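Local structure of Eps1p (Saccharomyces cerevisiae, 4TW5) at residues E80-E83 and I88-Y91; M48-E53 and I63-V68; V68-I71 and L76-D79. The protein is a thioredoxin-superfamily protein with a thioredoxin domain, a second domain built round a mixed sheet, and four disulfides. All blocks are in the same frame, centred on the assembly; numbering follows the deposited sequence.

Followed from the N terminus, the three contacts run in series and none encloses or crosses another. Contact 2 comes first: it closes the nine residues between helix 44-53 and strand 63-69, completing the beta-alpha-beta crossover that begins at strand 27-33. Contact 3 starts on V68, where contact 2 ends, and closes a short loop by bringing helix 74-79 back to the end of the strand. Contact 1 follows directly, folding the residues after that helix against strand 87-92; I82 N and C77 O, probably hydrogen-bonded, join it to contact 3. Contacts 2 and 3 set helices on opposite faces of the sheet against outer strand 63-69, and contact 1 ties the loop after helix 74-79 to inner strand 87-92.

Contact 1: residues E80-E83 and I88-Y91; sequences ENIE and IRLY
Two apart on strand 87-92 and so on one side of it, R89 and Y91 both hold CG anti to the carbonyl carbon (chi1 -63° and -75°), which carries their ends to E80. The arginine then runs extended from CG to NE, while the E80 chain is bent at chi2 (-57°) and turns its carboxylate back to meet the tyrosine. The guanidinium works as a fork on the backbone that leaves helix 74-79. R89 NH1 donates to E80 O at 2.6 Å, lying in the plane of that carbonyl although E80 O is tilted out of the guanidinium plane, and R89 NH2 adds weak bonds to E80 O at 3.0 Å and to N81 O at 3.2 Å. The flat group is also covered on one face by I82 CD1, which sits 3.5 Å above the R89 guanidinium plane and over its centre. Y91 OH donates to E80 OE1 in a very short bond of 2.5 Å, with the carboxylate oxygen at the ring edge, and accepts from R89 NH1 at 3.1 Å. It thereby bridges two charged groups that stay too far apart for a salt bridge. The principle is an arginine binding backbone carbonyls, here those of E80 and N81, where a helix ends in a Schellman motif with N81 at positive phi; E87 forms a salt bridge with R89 NE. The implication is that the positive charge, buried beside the sheet, is probably stabilised by the C-terminal end of the helix as well as by the nearby carboxylates.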
ATOM      1  N   GLU A  80     -42.754 -28.902  23.204  1.00 60.89           N
ATOM      2  CA  GLU A  80     -41.485 -28.632  22.541  1.00 61.90           C
ATOM      3  C   GLU A  80     -41.725 -27.854  21.252  1.00 63.64           C
ATOM      4  O   GLU A  80     -40.781 -27.537  20.522  1.00 65.36           O
ATOM      5  CB  GLU A  80     -40.722 -29.938  22.268  1.00 53.29           C
ATOM      6  CG  GLU A  80     -40.222 -30.639  23.536  1.00 52.40           C
ATOM      7  CD  GLU A  80     -39.310 -29.753  24.395  1.00 56.28           C
ATOM      8  OE1 GLU A  80     -38.470 -29.026  23.823  1.00 54.45           O
ATOM      9  OE2 GLU A  80     -39.438 -29.775  25.642  1.00 48.99           O
ATOM     10  N   ASN A  81     -42.997 -27.581  20.970  1.00 64.69           N
ATOM     11  CA  ASN A  81     -43.398 -26.739  19.844  1.00 62.40           C
ATOM     12  C   ASN A  81     -42.955 -27.285  18.491  1.00 60.48           C
ATOM     13  O   ASN A  81     -42.475 -26.535  17.649  1.00 60.10           O
ATOM     14  CB  ASN A  81     -42.849 -25.327  20.032  1.00 59.27           C
ATOM     15  CG  ASN A  81     -43.358 -24.672  21.299  1.00 67.31           C
ATOM     16  OD1 ASN A  81     -44.539 -24.331  21.401  1.00 71.89           O
ATOM     17  ND2 ASN A  81     -42.469 -24.496  22.283  1.00 59.81           N
ATOM     18  N   ILE A  82     -43.112 -28.590  18.293  1.00 64.08           N
ATOM     19  CA  ILE A  82     -42.783 -29.220  17.019  1.00 61.02           C
ATOM     20  C   ILE A  82     -43.640 -28.647  15.901  1.00 67.57           C
ATOM     21  O   ILE A  82     -44.866 -28.656  15.991  1.00 72.95           O
ATOM     22  CB  ILE A  82     -42.989 -30.749  17.084  1.00 59.86           C
ATOM     23  CG1 ILE A  82     -42.178 -31.350  18.231  1.00 59.56           C
ATOM     24  CG2 ILE A  82     -42.639 -31.412  15.754  1.00 59.53           C
ATOM     25  CD1 ILE A  82     -40.703 -30.974  18.197  1.00 55.83           C
ATOM     26  N   GLU A  83     -42.999 -28.153  14.845  1.00 68.83           N
ATOM     27  CA  GLU A  83     -43.733 -27.587  13.722  1.00 67.05           C
ATOM     28  C   GLU A  83     -43.870 -28.591  12.587  1.00 68.62           C
ATOM     29  O   GLU A  83     -44.923 -28.679  11.965  1.00 69.50           O
ATOM     30  CB  GLU A  83     -43.091 -26.290  13.211  1.00 74.14           C
ATOM     31  CG  GLU A  83     -42.950 -25.185  14.256  1.00 79.85           C
ATOM     32  CD  GLU A  83     -42.089 -24.019  13.785  1.00 85.09           C
ATOM     33  OE1 GLU A  83     -41.138 -24.249  13.011  1.00 85.46           O
ATOM     34  OE2 GLU A  83     -42.382 -22.863  14.172  1.00 89.04           O
ATOM     35  N   ILE A  88     -35.502 -32.846  13.577  1.00 43.00           N
ATOM     36  CA  ILE A  88     -34.281 -33.211  14.286  1.00 41.95           C
ATOM     37  C   ILE A  88     -33.686 -32.047  15.089  1.00 41.45           C
ATOM     38  O   ILE A  88     -33.363 -31.005  14.528  1.00 42.81           O
ATOM     39  CB  ILE A  88     -33.235 -33.723  13.311  1.00 42.21           C
ATOM     40  CG1 ILE A  88     -33.865 -34.750  12.373  1.00 44.62           C
ATOM     41  CG2 ILE A  88     -32.036 -34.306  14.067  1.00 40.71           C
ATOM     42  CD1 ILE A  88     -32.924 -35.246  11.323  1.00 45.59           C
ATOM     43  N   ARG A  89     -33.517 -32.241  16.395  1.00 37.90           N
ATOM     44  CA  ARG A  89     -33.134 -31.153  17.303  1.00 33.80           C
ATOM     45  C   ARG A  89     -31.976 -31.486  18.253  1.00 37.09           C
ATOM     46  O   ARG A  89     -31.773 -32.652  18.619  1.00 33.30           O
ATOM     47  CB  ARG A  89     -34.332 -30.740  18.149  1.00 40.46           C
ATOM     48  CG  ARG A  89     -35.520 -30.174  17.401  1.00 44.71           C
ATOM     49  CD  ARG A  89     -36.524 -29.662  18.402  1.00 40.41           C
ATOM     50  NE  ARG A  89     -37.634 -28.960  17.779  1.00 49.15           N
ATOM     51  CZ  ARG A  89     -38.475 -28.174  18.441  1.00 49.28           C
ATOM     52  NH1 ARG A  89     -38.338 -28.004  19.744  1.00 41.73           N
ATOM     53  NH2 ARG A  89     -39.461 -27.568  17.802  1.00 59.78           N
ATOM     54  N   LEU A  90     -31.218 -30.454  18.634  1.00 34.14           N
ATOM     55  CA  LEU A  90     -30.172 -30.560  19.644  1.00 28.92           C
ATOM     56  C   LEU A  90     -30.584 -29.925  20.979  1.00 34.89           C
ATOM     57  O   LEU A  90     -30.990 -28.762  21.043  1.00 38.57           O
ATOM     58  CB  LEU A  90     -28.872 -29.918  19.160  1.00 32.39           C
ATOM     59  CG  LEU A  90     -27.663 -30.047  20.111  1.00 31.03           C
ATOM     60  CD1 LEU A  90     -27.185 -31.520  20.241  1.00 25.53           C
ATOM     61  CD2 LEU A  90     -26.528 -29.169  19.644  1.00 26.80           C
ATOM     62  N   TYR A  91     -30.470 -30.696  22.050  1.00 33.25           N
ATOM     63  CA  TYR A  91     -30.755 -30.208  23.388  1.00 27.37           C
ATOM     64  C   TYR A  91     -29.527 -30.323  24.268  1.00 31.40           C
ATOM     65  O   TYR A  91     -28.645 -31.144  24.010  1.00 27.66           O
ATOM     66  CB  TYR A  91     -31.906 -30.988  24.007  1.00 30.56           C
ATOM     67  CG  TYR A  91     -33.270 -30.626  23.461  1.00 35.78           C
ATOM     68  CD1 TYR A  91     -33.667 -31.047  22.197  1.00 34.24           C
ATOM     69  CD2 TYR A  91     -34.178 -29.901  24.223  1.00 35.06           C
ATOM     70  CE1 TYR A  91     -34.921 -30.729  21.695  1.00 38.10           C
ATOM     71  CE2 TYR A  91     -35.437 -29.579  23.727  1.00 35.93           C
ATOM     72  CZ  TYR A  91     -35.795 -30.004  22.463  1.00 40.04           C
ATOM     73  OH  TYR A  91     -37.031 -29.711  21.959  1.00 46.05           O
TER

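Contact 2: residues M48-E53 and I63-V68; sequences METWEE and ITFSQV
T50, which meets F65 through its methyl group, ties down its other branch by hydrogen-bonding OG1 to V46 O one turn back in the same helix. With the hydroxyl beside the backbone N (chi1 -67°), CG2 is left to face the strand. T50 CG2 lands on one face of the F65 ring, 3.9 Å from the centroid and 16° off the normal, a CH-pi contact displaced somewhat toward the rim at CE1 and CZ. The two side chains meet at about a right angle. W51 approaches from beside it: W51 CD1 comes within 3.8 Å of F65 O, which lies near the indole plane at its edge, and also reaches F65 CB at 4.4 Å. T50 thus meets the F65 ring and W51 its CB and carbonyl oxygen, an example of helix-on-sheet packing. Around it the aromatic cluster widens, since F54 meets the F65 ring edge-to-face and F10 does the same with W51. F65 also packs on I29 of strand 27-33 and T50 on L110 and I111 of helix 107-118, placing the contact between helix 44-53 and one face of the thioredoxin sheet, with helix 107-118 alongside.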
ATOM      1  N   MET A  48     -31.231 -45.561  12.820  1.00 45.33           N
ATOM      2  CA  MET A  48     -30.741 -46.690  13.588  1.00 43.80           C
ATOM      3  C   MET A  48     -29.332 -47.086  13.200  1.00 43.94           C
ATOM      4  O   MET A  48     -28.555 -47.537  14.035  1.00 44.04           O
ATOM      5  CB  MET A  48     -31.674 -47.884  13.420  1.00 49.79           C
ATOM      6  CG  MET A  48     -33.098 -47.597  13.829  1.00 51.42           C
ATOM      7  SD  MET A  48     -34.176 -49.018  13.621  1.00 61.35           S
ATOM      8  CE  MET A  48     -35.777 -48.238  13.844  1.00 61.29           C
ATOM      9  N   GLU A  49     -29.003 -46.960  11.927  1.00 42.59           N
ATOM     10  CA  GLU A  49     -27.621 -47.174  11.532  1.00 45.19           C
ATOM     11  C   GLU A  49     -26.742 -46.047  12.067  1.00 39.90           C
ATOM     12  O   GLU A  49     -25.588 -46.294  12.367  1.00 39.80           O
ATOM     13  CB  GLU A  49     -27.476 -47.346  10.029  1.00 46.68           C
ATOM     14  CG  GLU A  49     -27.762 -46.149   9.203  1.00 51.37           C
ATOM     15  CD  GLU A  49     -27.963 -46.542   7.766  1.00 60.86           C
ATOM     16  OE1 GLU A  49     -27.561 -47.679   7.402  1.00 54.86           O
ATOM     17  OE2 GLU A  49     -28.526 -45.721   7.013  1.00 62.47           O
ATOM     18  N   THR A  50     -27.270 -44.814  12.105  1.00 35.34           N
ATOM     19  CA  THR A  50     -26.551 -43.668  12.662  1.00 36.99           C
ATOM     20  C   THR A  50     -26.181 -43.993  14.100  1.00 38.76           C
ATOM     21  O   THR A  50     -25.001 -43.999  14.492  1.00 35.34           O
ATOM     22  CB  THR A  50     -27.400 -42.381  12.648  1.00 42.31           C
ATOM     23  OG1 THR A  50     -27.633 -41.958  11.301  1.00 40.29           O
ATOM     24  CG2 THR A  50     -26.704 -41.244  13.431  1.00 39.07           C
ATOM     25  N   TRP A  51     -27.220 -44.317  14.859  1.00 36.01           N
ATOM     26  CA  TRP A  51     -27.089 -44.720  16.238  1.00 36.50           C
ATOM     27  C   TRP A  51     -26.080 -45.819  16.428  1.00 41.48           C
ATOM     28  O   TRP A  51     -25.282 -45.775  17.364  1.00 38.60           O
ATOM     29  CB  TRP A  51     -28.423 -45.180  16.774  1.00 40.97           C
ATOM     30  CG  TRP A  51     -28.360 -45.605  18.198  1.00 40.55           C
ATOM     31  CD1 TRP A  51     -28.556 -44.825  19.296  1.00 41.07           C
ATOM     32  CD2 TRP A  51     -28.119 -46.928  18.682  1.00 42.64           C
ATOM     33  NE1 TRP A  51     -28.442 -45.578  20.441  1.00 37.44           N
ATOM     34  CE2 TRP A  51     -28.180 -46.876  20.087  1.00 43.64           C
ATOM     35  CE3 TRP A  51     -27.858 -48.152  18.062  1.00 41.30           C
ATOM     36  CZ2 TRP A  51     -27.988 -48.001  20.882  1.00 45.53           C
ATOM     37  CZ3 TRP A  51     -27.663 -49.261  18.848  1.00 46.30           C
ATOM     38  CH2 TRP A  51     -27.728 -49.182  20.244  1.00 50.63           C
ATOM     39  N   GLU A  52     -26.126 -46.821  15.555  1.00 40.49           N
ATOM     40  CA  GLU A  52     -25.267 -47.976  15.730  1.00 43.30           C
ATOM     41  C   GLU A  52     -23.812 -47.640  15.453  1.00 42.92           C
ATOM     42  O   GLU A  52     -22.917 -48.067  16.187  1.00 40.74           O
ATOM     43  CB  GLU A  52     -25.706 -49.144  14.812  1.00 49.90           C
ATOM     44  CG  GLU A  52     -24.719 -50.324  14.849  1.00 54.22           C
ATOM     45  CD  GLU A  52     -25.199 -51.589  14.151  1.00 63.05           C
ATOM     46  OE1 GLU A  52     -25.615 -51.527  12.972  1.00 66.20           O
ATOM     47  OE2 GLU A  52     -25.146 -52.657  14.796  1.00 60.59           O
ATOM     48  N   GLU A  53     -23.571 -46.840  14.421  1.00 41.63           N
ATOM     49  CA  GLU A  53     -22.194 -46.509  14.088  1.00 45.68           C
ATOM     50  C   GLU A  53     -21.608 -45.507  15.096  1.00 45.11           C
ATOM     51  O   GLU A  53     -20.390 -45.424  15.259  1.00 49.38           O
ATOM     52  CB  GLU A  53     -22.113 -45.945  12.668  1.00 45.14           C
ATOM     53  CG  GLU A  53     -20.796 -46.241  11.956  1.00 54.07           C
ATOM     54  CD  GLU A  53     -20.645 -47.738  11.590  1.00 69.02           C
ATOM     55  OE1 GLU A  53     -21.619 -48.524  11.752  1.00 57.67           O
ATOM     56  OE2 GLU A  53     -19.545 -48.132  11.137  1.00 69.12           O
ATOM     57  N   ILE A  63     -22.619 -37.470  23.868  1.00 33.60           N
ATOM     58  CA  ILE A  63     -23.703 -37.103  22.961  1.00 33.61           C
ATOM     59  C   ILE A  63     -24.543 -38.325  22.658  1.00 31.95           C
ATOM     60  O   ILE A  63     -24.011 -39.365  22.323  1.00 27.92           O
ATOM     61  CB  ILE A  63     -23.184 -36.530  21.619  1.00 30.54           C
ATOM     62  CG1 ILE A  63     -22.279 -35.330  21.836  1.00 29.40           C
ATOM     63  CG2 ILE A  63     -24.345 -36.146  20.730  1.00 28.21           C
ATOM     64  CD1 ILE A  63     -21.567 -34.931  20.565  1.00 38.38           C
ATOM     65  N   THR A  64     -25.859 -38.191  22.761  1.00 32.56           N
ATOM     66  CA  THR A  64     -26.730 -39.328  22.560  1.00 30.69           C
ATOM     67  C   THR A  64     -27.759 -39.051  21.472  1.00 28.51           C
ATOM     68  O   THR A  64     -28.406 -38.014  21.475  1.00 31.29           O
ATOM     69  CB  THR A  64     -27.455 -39.702  23.873  1.00 29.02           C
ATOM     70  OG1 THR A  64     -26.502 -40.181  24.812  1.00 33.66           O
ATOM     71  CG2 THR A  64     -28.499 -40.804  23.640  1.00 34.01           C
ATOM     72  N   PHE A  65     -27.954 -39.997  20.562  1.00 31.50           N
ATOM     73  CA  PHE A  65     -29.075 -39.885  19.644  1.00 26.37           C
ATOM     74  C   PHE A  65     -30.316 -40.517  20.248  1.00 31.20           C
ATOM     75  O   PHE A  65     -30.298 -41.682  20.665  1.00 36.21           O
ATOM     76  CB  PHE A  65     -28.755 -40.539  18.316  1.00 32.14           C
ATOM     77  CG  PHE A  65     -27.757 -39.785  17.481  1.00 29.93           C
ATOM     78  CD1 PHE A  65     -28.183 -38.917  16.487  1.00 26.42           C
ATOM     79  CD2 PHE A  65     -26.395 -39.976  17.664  1.00 24.62           C
ATOM     80  CE1 PHE A  65     -27.266 -38.242  15.696  1.00 30.25           C
ATOM     81  CE2 PHE A  65     -25.474 -39.312  16.879  1.00 29.67           C
ATOM     82  CZ  PHE A  65     -25.909 -38.436  15.890  1.00 30.41           C
ATOM     83  N   SER A  66     -31.401 -39.747  20.263  1.00 34.98           N
ATOM     84  CA  SER A  66     -32.671 -40.176  20.839  1.00 32.40           C
ATOM     85  C   SER A  66     -33.834 -39.875  19.889  1.00 39.80           C
ATOM     86  O   SER A  66     -33.650 -39.268  18.837  1.00 40.59           O
ATOM     87  CB  SER A  66     -32.934 -39.483  22.169  1.00 28.63           C
ATOM     88  OG  SER A  66     -31.824 -39.595  23.031  1.00 41.00           O
ATOM     89  N   GLN A  67     -35.027 -40.313  20.282  1.00 35.96           N
ATOM     90  CA  GLN A  67     -36.241 -40.138  19.507  1.00 38.76           C
ATOM     91  C   GLN A  67     -37.409 -39.867  20.399  1.00 39.68           C
ATOM     92  O   GLN A  67     -37.381 -40.181  21.578  1.00 47.98           O
ATOM     93  CB  GLN A  67     -36.566 -41.366  18.661  1.00 42.28           C
ATOM     94  CG  GLN A  67     -35.855 -41.448  17.350  1.00 37.60           C
ATOM     95  CD  GLN A  67     -36.130 -42.752  16.659  1.00 44.43           C
ATOM     96  OE1 GLN A  67     -36.185 -43.806  17.291  1.00 44.84           O
ATOM     97  NE2 GLN A  67     -36.338 -42.689  15.352  1.00 50.86           N
ATOM     98  N   VAL A  68     -38.422 -39.244  19.824  1.00 37.73           N
ATOM     99  CA  VAL A  68     -39.702 -39.064  20.478  1.00 45.76           C
ATOM    100  C   VAL A  68     -40.823 -39.376  19.477  1.00 55.40           C
ATOM    101  O   VAL A  68     -40.942 -38.697  18.452  1.00 50.69           O
ATOM    102  CB  VAL A  68     -39.892 -37.625  20.991  1.00 42.11           C
ATOM    103  CG1 VAL A  68     -41.312 -37.447  21.487  1.00 47.95           C
ATOM    104  CG2 VAL A  68     -38.919 -37.317  22.099  1.00 41.45           C
TER

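Contact 3: residues V68-I71 and L76-D79; sequences VNCI and LCGD
C70 and C77 bring no ring or planar group to one another; what stands in for facing planes is the disulfide, whose two CB-SG-SG planes are turned almost perpendicular (chi3 -85°). N69, whose CB points away from the helix, accepts from I71 N through OD1 at 2.9 Å, in the carbonyl plane, forming an Asx turn. That turn bends the chain just after strand 63-69, next to C70. In both cysteines SG lies beside the backbone N, and C70 SG and C77 SG join at 2.0 Å, holding the CA atoms of C70 and C77 5.6 Å apart. The negative sign of chi3 makes the bridge left-handed, and its value is close to the relaxed quarter turn, so the torsion about the sulfur-sulfur bond shows no sign of strain. Next to it V68 turns CG1 toward the helix, touching C77 SG at 3.7 Å and L76 CD2 also at 3.7 Å. One methyl therefore fills the angle between sulfur and leucine, and F32 and F19 extend this apolar cover: F32 packs on both cysteines, F19 on both V68 and L76. The example illustrates how a covalent staple and ordinary packing reinforce each other. Buried among aliphatic and aromatic groups, the bridge covalently joins strand end to helix, consistent with a structural disulfide, distinct from the C37-C40 pair of the thioredoxin CXXC motif.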
ATOM      1  N   VAL A  68     -38.422 -39.244  19.824  1.00 37.73           N
ATOM      2  CA  VAL A  68     -39.702 -39.064  20.478  1.00 45.76           C
ATOM      3  C   VAL A  68     -40.823 -39.376  19.477  1.00 55.40           C
ATOM      4  O   VAL A  68     -40.942 -38.697  18.452  1.00 50.69           O
ATOM      5  CB  VAL A  68     -39.892 -37.625  20.991  1.00 42.11           C
ATOM      6  CG1 VAL A  68     -41.312 -37.447  21.487  1.00 47.95           C
ATOM      7  CG2 VAL A  68     -38.919 -37.317  22.099  1.00 41.45           C
ATOM      8  N   ASN A  69     -41.622 -40.409  19.748  1.00 59.29           N
ATOM      9  CA  ASN A  69     -42.825 -40.656  18.950  1.00 57.35           C
ATOM     10  C   ASN A  69     -43.888 -39.641  19.357  1.00 58.00           C
ATOM     11  O   ASN A  69     -44.394 -39.683  20.478  1.00 59.42           O
ATOM     12  CB  ASN A  69     -43.324 -42.098  19.132  1.00 60.70           C
ATOM     13  CG  ASN A  69     -44.442 -42.468  18.156  1.00 64.18           C
ATOM     14  OD1 ASN A  69     -45.328 -41.661  17.871  1.00 60.54           O
ATOM     15  ND2 ASN A  69     -44.393 -43.691  17.634  1.00 59.76           N
ATOM     16  N   CYS A  70     -44.227 -38.727  18.451  1.00 62.26           N
ATOM     17  CA  CYS A  70     -45.116 -37.618  18.801  1.00 61.46           C
ATOM     18  C   CYS A  70     -46.583 -38.010  18.739  1.00 63.15           C
ATOM     19  O   CYS A  70     -47.466 -37.200  19.014  1.00 61.29           O
ATOM     20  CB  CYS A  70     -44.872 -36.420  17.885  1.00 56.65           C
ATOM     21  SG  CYS A  70     -43.281 -35.642  18.121  1.00 54.86           S
ATOM     22  N   ILE A  71     -46.841 -39.266  18.406  1.00 64.18           N
ATOM     23  CA  ILE A  71     -48.193 -39.791  18.461  1.00 68.23           C
ATOM     24  C   ILE A  71     -48.424 -40.372  19.843  1.00 67.06           C
ATOM     25  O   ILE A  71     -49.465 -40.137  20.453  1.00 69.95           O
ATOM     26  CB  ILE A  71     -48.433 -40.827  17.350  1.00 72.55           C
ATOM     27  CG1 ILE A  71     -48.399 -40.106  16.003  1.00 73.95           C
ATOM     28  CG2 ILE A  71     -49.767 -41.527  17.518  1.00 70.63           C
ATOM     29  CD1 ILE A  71     -49.220 -38.830  15.979  1.00 74.69           C
ATOM     30  N   LEU A  76     -46.191 -33.999  24.707  1.00 59.66           N
ATOM     31  CA  LEU A  76     -44.767 -33.747  24.812  1.00 57.87           C
ATOM     32  C   LEU A  76     -44.295 -32.887  23.639  1.00 58.76           C
ATOM     33  O   LEU A  76     -43.677 -31.837  23.829  1.00 57.39           O
ATOM     34  CB  LEU A  76     -44.003 -35.066  24.869  1.00 52.83           C
ATOM     35  CG  LEU A  76     -42.487 -34.953  24.870  1.00 57.02           C
ATOM     36  CD1 LEU A  76     -42.061 -34.122  26.059  1.00 49.19           C
ATOM     37  CD2 LEU A  76     -41.875 -36.352  24.943  1.00 52.55           C
ATOM     38  N   CYS A  77     -44.607 -33.331  22.429  1.00 56.08           N
ATOM     39  CA  CYS A  77     -44.257 -32.597  21.219  1.00 54.44           C
ATOM     40  C   CYS A  77     -44.907 -31.203  21.139  1.00 59.41           C
ATOM     41  O   CYS A  77     -44.358 -30.288  20.524  1.00 57.90           O
ATOM     42  CB  CYS A  77     -44.610 -33.442  20.003  1.00 51.06           C
ATOM     43  SG  CYS A  77     -43.720 -35.037  20.021  1.00 62.02           S
ATOM     44  N   GLY A  78     -46.071 -31.043  21.758  1.00 57.36           N
ATOM     45  CA  GLY A  78     -46.717 -29.743  21.831  1.00 57.75           C
ATOM     46  C   GLY A  78     -45.954 -28.774  22.724  1.00 57.46           C
ATOM     47  O   GLY A  78     -45.890 -27.571  22.451  1.00 55.40           O
ATOM     48  N   ASP A  79     -45.401 -29.300  23.814  1.00 56.21           N
ATOM     49  CA  ASP A  79     -44.582 -28.510  24.732  1.00 58.70           C
ATOM     50  C   ASP A  79     -43.288 -28.057  24.079  1.00 56.82           C
ATOM     51  O   ASP A  79     -42.792 -26.968  24.356  1.00 59.19           O
ATOM     52  CB  ASP A  79     -44.243 -29.318  25.984  1.00 56.95           C
ATOM     53  CG  ASP A  79     -45.435 -29.539  26.870  1.00 62.85           C
ATOM     54  OD1 ASP A  79     -46.460 -28.858  26.655  1.00 65.59           O
ATOM     55  OD2 ASP A  79     -45.342 -30.385  27.788  1.00 61.33           O
TER